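Local coordinates for protein 3-hydroxy-3-methylglutaryl-CoA lyase (Acinetobacter baumannii, PDB 6NDS) that is a TIM-barrel enzyme of the HMGL-like family that binds a zinc ion and coenzyme A, at residues Phe146-Gly160 against Ile179-Ala191. Numbering follows the deposited sequence.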
ATOM      1  N   PHE A 146      24.330   3.661  20.454  1.00 25.00           N
ATOM      2  CA  PHE A 146      22.989   3.301  20.888  1.00 23.30           C
ATOM      3  C   PHE A 146      21.940   3.947  20.003  1.00 22.68           C
ATOM      4  O   PHE A 146      22.140   5.037  19.455  1.00 25.82           O
ATOM      5  CB  PHE A 146      22.707   3.739  22.339  1.00 26.58           C
ATOM      6  CG  PHE A 146      23.662   3.166  23.352  1.00 29.40           C
ATOM      7  CD1 PHE A 146      23.639   1.817  23.659  1.00 29.80           C
ATOM      8  CD2 PHE A 146      24.558   3.983  24.015  1.00 33.73           C
ATOM      9  CE1 PHE A 146      24.506   1.289  24.595  1.00 33.69           C
ATOM     10  CE2 PHE A 146      25.431   3.460  24.960  1.00 36.75           C
ATOM     11  CZ  PHE A 146      25.399   2.108  25.247  1.00 33.86           C
ATOM     12  N   ASN A 147      20.825   3.238  19.862  1.00 20.68           N
ATOM     13  CA  ASN A 147      19.583   3.741  19.297  1.00 19.68           C
ATOM     14  C   ASN A 147      18.479   3.448  20.301  1.00 23.78           C
ATOM     15  O   ASN A 147      18.482   2.384  20.922  1.00 25.16           O
ATOM     16  CB  ASN A 147      19.278   3.056  17.963  1.00 21.45           C
ATOM     17  CG  ASN A 147      18.119   3.704  17.217  1.00 23.58           C
ATOM     18  OD1 ASN A 147      18.310   4.704  16.522  1.00 22.77           O
ATOM     19  ND2 ASN A 147      16.915   3.129  17.351  1.00 22.91           N
ATOM     20  N   GLY A 148      17.554   4.391  20.481  1.00 22.93           N
ATOM     21  CA  GLY A 148      16.430   4.155  21.371  1.00 23.01           C
ATOM     22  C   GLY A 148      15.126   4.050  20.602  1.00 22.57           C
ATOM     23  O   GLY A 148      14.727   5.005  19.926  1.00 22.38           O
ATOM     24  N   THR A 149      14.454   2.906  20.689  1.00 19.94           N
ATOM     25  CA  THR A 149      13.187   2.692  19.998  1.00 20.60           C
ATOM     26  C   THR A 149      12.013   2.842  20.953  1.00 21.56           C
ATOM     27  O   THR A 149      12.036   2.329  22.078  1.00 20.33           O
ATOM     28  CB  THR A 149      13.135   1.303  19.354  1.00 20.28           C
ATOM     29  OG1 THR A 149      14.102   1.222  18.301  1.00 21.31           O
ATOM     30  CG2 THR A 149      11.748   1.012  18.765  1.00 18.14           C
ATOM     31  N   VAL A 150      10.982   3.537  20.493  1.00 21.54           N
ATOM     32  CA  VAL A 150       9.693   3.568  21.168  1.00 19.70           C
ATOM     33  C   VAL A 150       8.722   2.796  20.289  1.00 22.92           C
ATOM     34  O   VAL A 150       8.319   3.289  19.224  1.00 21.43           O
ATOM     35  CB  VAL A 150       9.202   5.001  21.412  1.00 20.85           C
ATOM     36  CG1 VAL A 150       7.922   4.973  22.243  1.00 24.38           C
ATOM     37  CG2 VAL A 150      10.284   5.832  22.087  1.00 24.81           C
ATOM     38  N   ALA A 151       8.369   1.578  20.716  1.00 20.56           N
ATOM     39  CA  ALA A 151       7.361   0.780  20.029  1.00 20.41           C
ATOM     40  C   ALA A 151       5.953   1.253  20.408  1.00 18.19           C
ATOM     41  O   ALA A 151       5.761   2.036  21.342  1.00 21.26           O
ATOM     42  CB  ALA A 151       7.537  -0.706  20.350  1.00 22.71           C
ATOM     43  N   THR A 152       4.960   0.773  19.651  1.00 21.78           N
ATOM     44  CA  THR A 152       3.558   1.195  19.739  1.00 21.02           C
ATOM     45  C   THR A 152       3.420   2.714  19.851  1.00 22.44           C
ATOM     46  O   THR A 152       2.564   3.215  20.586  1.00 22.74           O
ATOM     47  CB  THR A 152       2.817   0.485  20.891  1.00 27.24           C
ATOM     48  OG1 THR A 152       3.364   0.854  22.166  1.00 28.37           O
ATOM     49  CG2 THR A 152       2.907  -1.035  20.741  1.00 24.87           C
ATOM     50  N   THR A 153       4.237   3.455  19.092  1.00 20.55           N
ATOM     51  CA  THR A 153       4.181   4.915  19.134  1.00 23.07           C
ATOM     52  C   THR A 153       2.828   5.432  18.664  1.00 21.08           C
ATOM     53  O   THR A 153       2.316   6.434  19.185  1.00 23.65           O
ATOM     54  CB  THR A 153       5.308   5.503  18.270  1.00 22.40           C
ATOM     55  OG1 THR A 153       6.548   5.406  18.984  1.00 22.78           O
ATOM     56  CG2 THR A 153       5.047   6.973  17.911  1.00 20.71           C
ATOM     57  N   PHE A 154       2.226   4.753  17.688  1.00 20.76           N
ATOM     58  CA  PHE A 154       1.045   5.255  17.001  1.00 18.46           C
ATOM     59  C   PHE A 154      -0.237   4.525  17.401  1.00 25.04           C
ATOM     60  O   PHE A 154      -1.270   4.692  16.739  1.00 26.76           O
ATOM     61  CB  PHE A 154       1.267   5.168  15.488  1.00 19.61           C
ATOM     62  CG  PHE A 154       2.515   5.874  15.018  1.00 20.71           C
ATOM     63  CD1 PHE A 154       2.482   7.222  14.681  1.00 19.56           C
ATOM     64  CD2 PHE A 154       3.719   5.196  14.922  1.00 20.24           C
ATOM     65  CE1 PHE A 154       3.637   7.878  14.257  1.00 20.97           C
ATOM     66  CE2 PHE A 154       4.869   5.842  14.494  1.00 20.47           C
ATOM     67  CZ  PHE A 154       4.824   7.190  14.158  1.00 19.62           C
ATOM     68  N   GLY A 155      -0.202   3.741  18.469  1.00 21.86           N
ATOM     69  CA  GLY A 155      -1.335   2.947  18.907  1.00 21.70           C
ATOM     70  C   GLY A 155      -0.860   1.555  19.281  1.00 21.77           C
ATOM     71  O   GLY A 155       0.215   1.107  18.884  1.00 24.53           O
ATOM     72  N   CYS A 156      -1.682   0.866  20.070  1.00 22.68           N
ATOM     73  CA  CYS A 156      -1.368  -0.431  20.644  1.00 23.26           C
ATOM     74  C   CYS A 156      -2.483  -1.424  20.349  1.00 23.66           C
ATOM     75  O   CYS A 156      -3.667  -1.082  20.466  1.00 25.43           O
ATOM     76  CB  CYS A 156      -1.180  -0.294  22.159  1.00 23.54           C
ATOM     77  SG  CYS A 156      -1.047  -1.862  23.049  1.00 27.57           S
ATOM     78  N   PRO A 157      -2.141  -2.659  19.963  1.00 25.85           N
ATOM     79  CA  PRO A 157      -3.188  -3.661  19.702  1.00 25.62           C
ATOM     80  C   PRO A 157      -3.962  -4.074  20.948  1.00 25.19           C
ATOM     81  O   PRO A 157      -5.041  -4.671  20.819  1.00 27.92           O
ATOM     82  CB  PRO A 157      -2.402  -4.847  19.120  1.00 26.93           C
ATOM     83  CG  PRO A 157      -1.021  -4.699  19.719  1.00 27.11           C
ATOM     84  CD  PRO A 157      -0.782  -3.205  19.782  1.00 25.22           C
ATOM     85  N   PHE A 158      -3.443  -3.796  22.148  1.00 24.84           N
ATOM     86  CA  PHE A 158      -4.145  -4.094  23.389  1.00 27.86           C
ATOM     87  C   PHE A 158      -4.895  -2.888  23.938  1.00 27.20           C
ATOM     88  O   PHE A 158      -6.070  -2.995  24.303  1.00 32.87           O
ATOM     89  CB  PHE A 158      -3.168  -4.586  24.465  1.00 27.38           C
ATOM     90  CG  PHE A 158      -2.412  -5.821  24.091  1.00 28.46           C
ATOM     91  CD1 PHE A 158      -3.062  -7.042  23.993  1.00 36.53           C
ATOM     92  CD2 PHE A 158      -1.040  -5.770  23.882  1.00 29.37           C
ATOM     93  CE1 PHE A 158      -2.361  -8.196  23.673  1.00 42.05           C
ATOM     94  CE2 PHE A 158      -0.328  -6.923  23.554  1.00 28.96           C
ATOM     95  CZ  PHE A 158      -0.993  -8.134  23.454  1.00 39.22           C
ATOM     96  N   GLU A 159      -4.218  -1.742  24.020  1.00 30.77           N
ATOM     97  CA  GLU A 159      -4.752  -0.566  24.693  1.00 33.16           C
ATOM     98  C   GLU A 159      -5.485   0.377  23.751  1.00 28.82           C
ATOM     99  O   GLU A 159      -6.315   1.173  24.210  1.00 30.87           O
ATOM    100  CB  GLU A 159      -3.618   0.191  25.401  1.00 32.26           C
ATOM    101  CG  GLU A 159      -2.951  -0.613  26.529  1.00 34.92           C
ATOM    102  CD  GLU A 159      -1.959   0.202  27.358  1.00 35.34           C
ATOM    103  OE1 GLU A 159      -1.743   1.393  27.041  1.00 37.56           O
ATOM    104  OE2 GLU A 159      -1.393  -0.354  28.330  1.00 30.92           O
ATOM    105  N   GLY A 160      -5.217   0.296  22.463  1.00 30.01           N
ATOM    106  CA  GLY A 160      -5.828   1.211  21.501  1.00 29.60           C
ATOM    107  C   GLY A 160      -5.011   2.492  21.365  1.00 26.95           C
ATOM    108  O   GLY A 160      -3.830   2.436  21.008  1.00 28.15           O
ATOM    109  N   ILE A 179      21.146   9.214  24.542  1.00 34.36           N
ATOM    110  CA  ILE A 179      20.777   8.461  23.349  1.00 31.87           C
ATOM    111  C   ILE A 179      19.930   9.395  22.492  1.00 33.60           C
ATOM    112  O   ILE A 179      18.740   9.595  22.756  1.00 31.22           O
ATOM    113  CB  ILE A 179      20.040   7.169  23.705  1.00 29.80           C
ATOM    114  CG1 ILE A 179      20.942   6.271  24.558  1.00 33.32           C
ATOM    115  CG2 ILE A 179      19.579   6.434  22.429  1.00 27.90           C
ATOM    116  CD1 ILE A 179      20.214   5.112  25.206  1.00 32.41           C
ATOM    117  N   HIS A 180      20.542   9.982  21.465  1.00 36.02           N
ATOM    118  CA  HIS A 180      19.859  10.954  20.624  1.00 34.29           C
ATOM    119  C   HIS A 180      19.395  10.376  19.296  1.00 30.04           C
ATOM    120  O   HIS A 180      18.643  11.044  18.578  1.00 31.36           O
ATOM    121  CB  HIS A 180      20.756  12.176  20.369  1.00 38.89           C
ATOM    122  CG  HIS A 180      20.833  13.122  21.531  1.00 42.36           C
ATOM    123  ND1 HIS A 180      20.286  14.388  21.498  1.00 43.73           N
ATOM    124  CD2 HIS A 180      21.388  12.984  22.759  1.00 49.35           C
ATOM    125  CE1 HIS A 180      20.501  14.989  22.655  1.00 49.65           C
ATOM    126  NE2 HIS A 180      21.169  14.160  23.438  1.00 48.04           N
ATOM    127  N   ASN A 181      19.796   9.153  18.958  1.00 25.30           N
ATOM    128  CA  ASN A 181      19.200   8.458  17.824  1.00 24.07           C
ATOM    129  C   ASN A 181      17.977   7.693  18.308  1.00 23.79           C
ATOM    130  O   ASN A 181      18.075   6.857  19.219  1.00 23.66           O
ATOM    131  CB  ASN A 181      20.204   7.527  17.152  1.00 25.05           C
ATOM    132  CG  ASN A 181      21.170   8.278  16.255  1.00 30.83           C
ATOM    133  OD1 ASN A 181      21.290   9.497  16.340  1.00 40.33           O
ATOM    134  ND2 ASN A 181      21.852   7.555  15.378  1.00 32.51           N
ATOM    135  N   ILE A 182      16.832   7.964  17.678  1.00 21.07           N
ATOM    136  CA  ILE A 182      15.523   7.519  18.143  1.00 22.23           C
ATOM    137  C   ILE A 182      14.780   6.863  16.989  1.00 21.75           C
ATOM    138  O   ILE A 182      14.770   7.392  15.871  1.00 20.69           O
ATOM    139  CB  ILE A 182      14.697   8.713  18.692  1.00 19.59           C
ATOM    140  CG1 ILE A 182      15.417   9.400  19.856  1.00 26.05           C
ATOM    141  CG2 ILE A 182      13.294   8.269  19.077  1.00 24.38           C
ATOM    142  CD1 ILE A 182      15.657   8.500  21.045  1.00 29.49           C
ATOM    143  N   THR A 183      14.142   5.728  17.255  1.00 17.43           N
ATOM    144  CA  THR A 183      13.201   5.127  16.313  1.00 18.21           C
ATOM    145  C   THR A 183      11.792   5.206  16.878  1.00 20.42           C
ATOM    146  O   THR A 183      11.555   4.809  18.023  1.00 20.63           O
ATOM    147  CB  THR A 183      13.549   3.666  16.031  1.00 20.21           C
ATOM    148  OG1 THR A 183      14.834   3.597  15.392  1.00 19.14           O
ATOM    149  CG2 THR A 183      12.479   2.986  15.129  1.00 19.72           C
ATOM    150  N   LEU A 184      10.857   5.699  16.069  1.00 18.72           N
ATOM    151  CA  LEU A 184       9.436   5.603  16.385  1.00 18.34           C
ATOM    152  C   LEU A 184       8.850   4.475  15.555  1.00 17.86           C
ATOM    153  O   LEU A 184       8.886   4.529  14.317  1.00 19.17           O
ATOM    154  CB  LEU A 184       8.705   6.913  16.094  1.00 20.01           C
ATOM    155  CG  LEU A 184       9.292   8.130  16.782  1.00 19.22           C
ATOM    156  CD1 LEU A 184       8.504   9.379  16.364  1.00 24.66           C
ATOM    157  CD2 LEU A 184       9.278   7.948  18.303  1.00 20.03           C
ATOM    158  N   ALA A 185       8.290   3.473  16.224  1.00 18.04           N
ATOM    159  CA  ALA A 185       7.822   2.273  15.541  1.00 16.94           C
ATOM    160  C   ALA A 185       6.304   2.156  15.615  1.00 17.52           C
ATOM    161  O   ALA A 185       5.718   2.272  16.699  1.00 21.63           O
ATOM    162  CB  ALA A 185       8.490   1.029  16.137  1.00 19.44           C
ATOM    163  N   ASP A 186       5.684   1.879  14.458  1.00 17.03           N
ATOM    164  CA  ASP A 186       4.253   1.555  14.343  1.00 16.71           C
ATOM    165  C   ASP A 186       4.110   0.034  14.290  1.00 19.07           C
ATOM    166  O   ASP A 186       3.944  -0.581  13.232  1.00 19.65           O
ATOM    167  CB  ASP A 186       3.669   2.213  13.099  1.00 18.11           C
ATOM    168  CG  ASP A 186       2.189   1.987  12.970  1.00 23.37           C
ATOM    169  OD1 ASP A 186       1.568   1.593  13.974  1.00 22.33           O
ATOM    170  OD2 ASP A 186       1.644   2.198  11.866  1.00 22.24           O
ATOM    171  N   THR A 187       4.128  -0.566  15.481  1.00 17.11           N
ATOM    172  CA  THR A 187       4.310  -2.008  15.635  1.00 19.37           C
ATOM    173  C   THR A 187       3.219  -2.829  14.953  1.00 23.60           C
ATOM    174  O   THR A 187       3.506  -3.882  14.367  1.00 23.59           O
ATOM    175  CB  THR A 187       4.364  -2.329  17.124  1.00 22.94           C
ATOM    176  OG1 THR A 187       5.342  -1.483  17.730  1.00 23.41           O
ATOM    177  CG2 THR A 187       4.730  -3.800  17.355  1.00 24.00           C
ATOM    178  N   THR A 188       1.955  -2.405  15.046  1.00 23.14           N
ATOM    179  CA  THR A 188       0.893  -3.156  14.380  1.00 22.64           C
ATOM    180  C   THR A 188       0.173  -2.329  13.323  1.00 22.59           C
ATOM    181  O   THR A 188      -1.008  -2.560  13.050  1.00 22.44           O
ATOM    182  CB  THR A 188      -0.119  -3.717  15.377  1.00 29.08           C
ATOM    183  OG1 THR A 188      -0.738  -2.643  16.092  1.00 25.54           O
ATOM    184  CG2 THR A 188       0.563  -4.669  16.345  1.00 28.18           C
ATOM    185  N   GLY A 189       0.875  -1.385  12.702  1.00 20.60           N
ATOM    186  CA  GLY A 189       0.338  -0.716  11.532  1.00 19.94           C
ATOM    187  C   GLY A 189      -0.937   0.051  11.811  1.00 20.36           C
ATOM    188  O   GLY A 189      -1.923  -0.067  11.075  1.00 22.24           O
ATOM    189  N   MET A 190      -0.929   0.837  12.886  1.00 18.32           N
ATOM    190  CA  MET A 190      -2.083   1.628  13.281  1.00 17.78           C
ATOM    191  C   MET A 190      -1.985   3.095  12.871  1.00 16.73           C
ATOM    192  O   MET A 190      -2.971   3.830  13.037  1.00 22.50           O
ATOM    193  CB  MET A 190      -2.282   1.515  14.796  1.00 22.42           C
ATOM    194  CG  MET A 190      -2.635   0.071  15.220  1.00 18.95           C
ATOM    195  SD  MET A 190      -2.738  -0.144  16.999  1.00 25.37           S
ATOM    196  CE  MET A 190      -4.292   0.658  17.378  1.00 24.15           C
ATOM    197  N   ALA A 191      -0.849   3.534  12.329  1.00 18.32           N
ATOM    198  CA  ALA A 191      -0.638   4.953  12.043  1.00 18.43           C
ATOM    199  C   ALA A 191      -1.378   5.412  10.783  1.00 19.51           C
ATOM    200  O   ALA A 191      -1.637   4.631   9.863  1.00 18.38           O
ATOM    201  CB  ALA A 191       0.854   5.254  11.874  1.00 18.19           C
TER
HETATM  202  O   HOH W   1      22.363   7.850  20.046  1.00 32.06           O
HETATM  203  O   HOH W   2       1.933   1.896  16.779  1.00 22.54           O
HETATM  204  O   HOH W   3       0.897  -1.137  17.355  1.00 29.56           O
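Gly148, Val150 and their partners Thr183 and Ala185 join two neighbouring parallel strands of the TIM barrel, connected through helix 164-176 in a beta-alpha-beta unit. The backbone ladder includes Val150 N to Thr183 O (2.8 Å) and Ala185 N to Val150 O. Val150 O is gripped twice, since Thr153 OG1 reaches it from the opposite face of the carbonyl plane to Ala185 N. Inside the barrel, Thr149 and Thr183 lie side by side; Asn147, its CG anti to the backbone N (chi1 -170°), sends ND2 to Thr183 OG1 (2.9 Å), and Asn108 receives both Asn147 ND2 and Thr149 OG1. Packing stays close past the strand ends, where the Phe154 ring meets Ala191 CB through CG (3.6 Å) and Asp186 CB through CD2 (3.5 Å), while Thr153 CG2 covers the centre of one ring face. At the other end the contact is looser: Phe146 meets Ile179 CG1 chiefly through CB (3.8 Å), the far end of its ring turned from Ile179, and a water links Phe146 O to Asn181 N. Beyond Ala185, Thr187 OG1, which also bonds a citric acid probably from the crystallisation liquor, accepts a nearly straight bond from Thr152 N at 3.0 Å (169°).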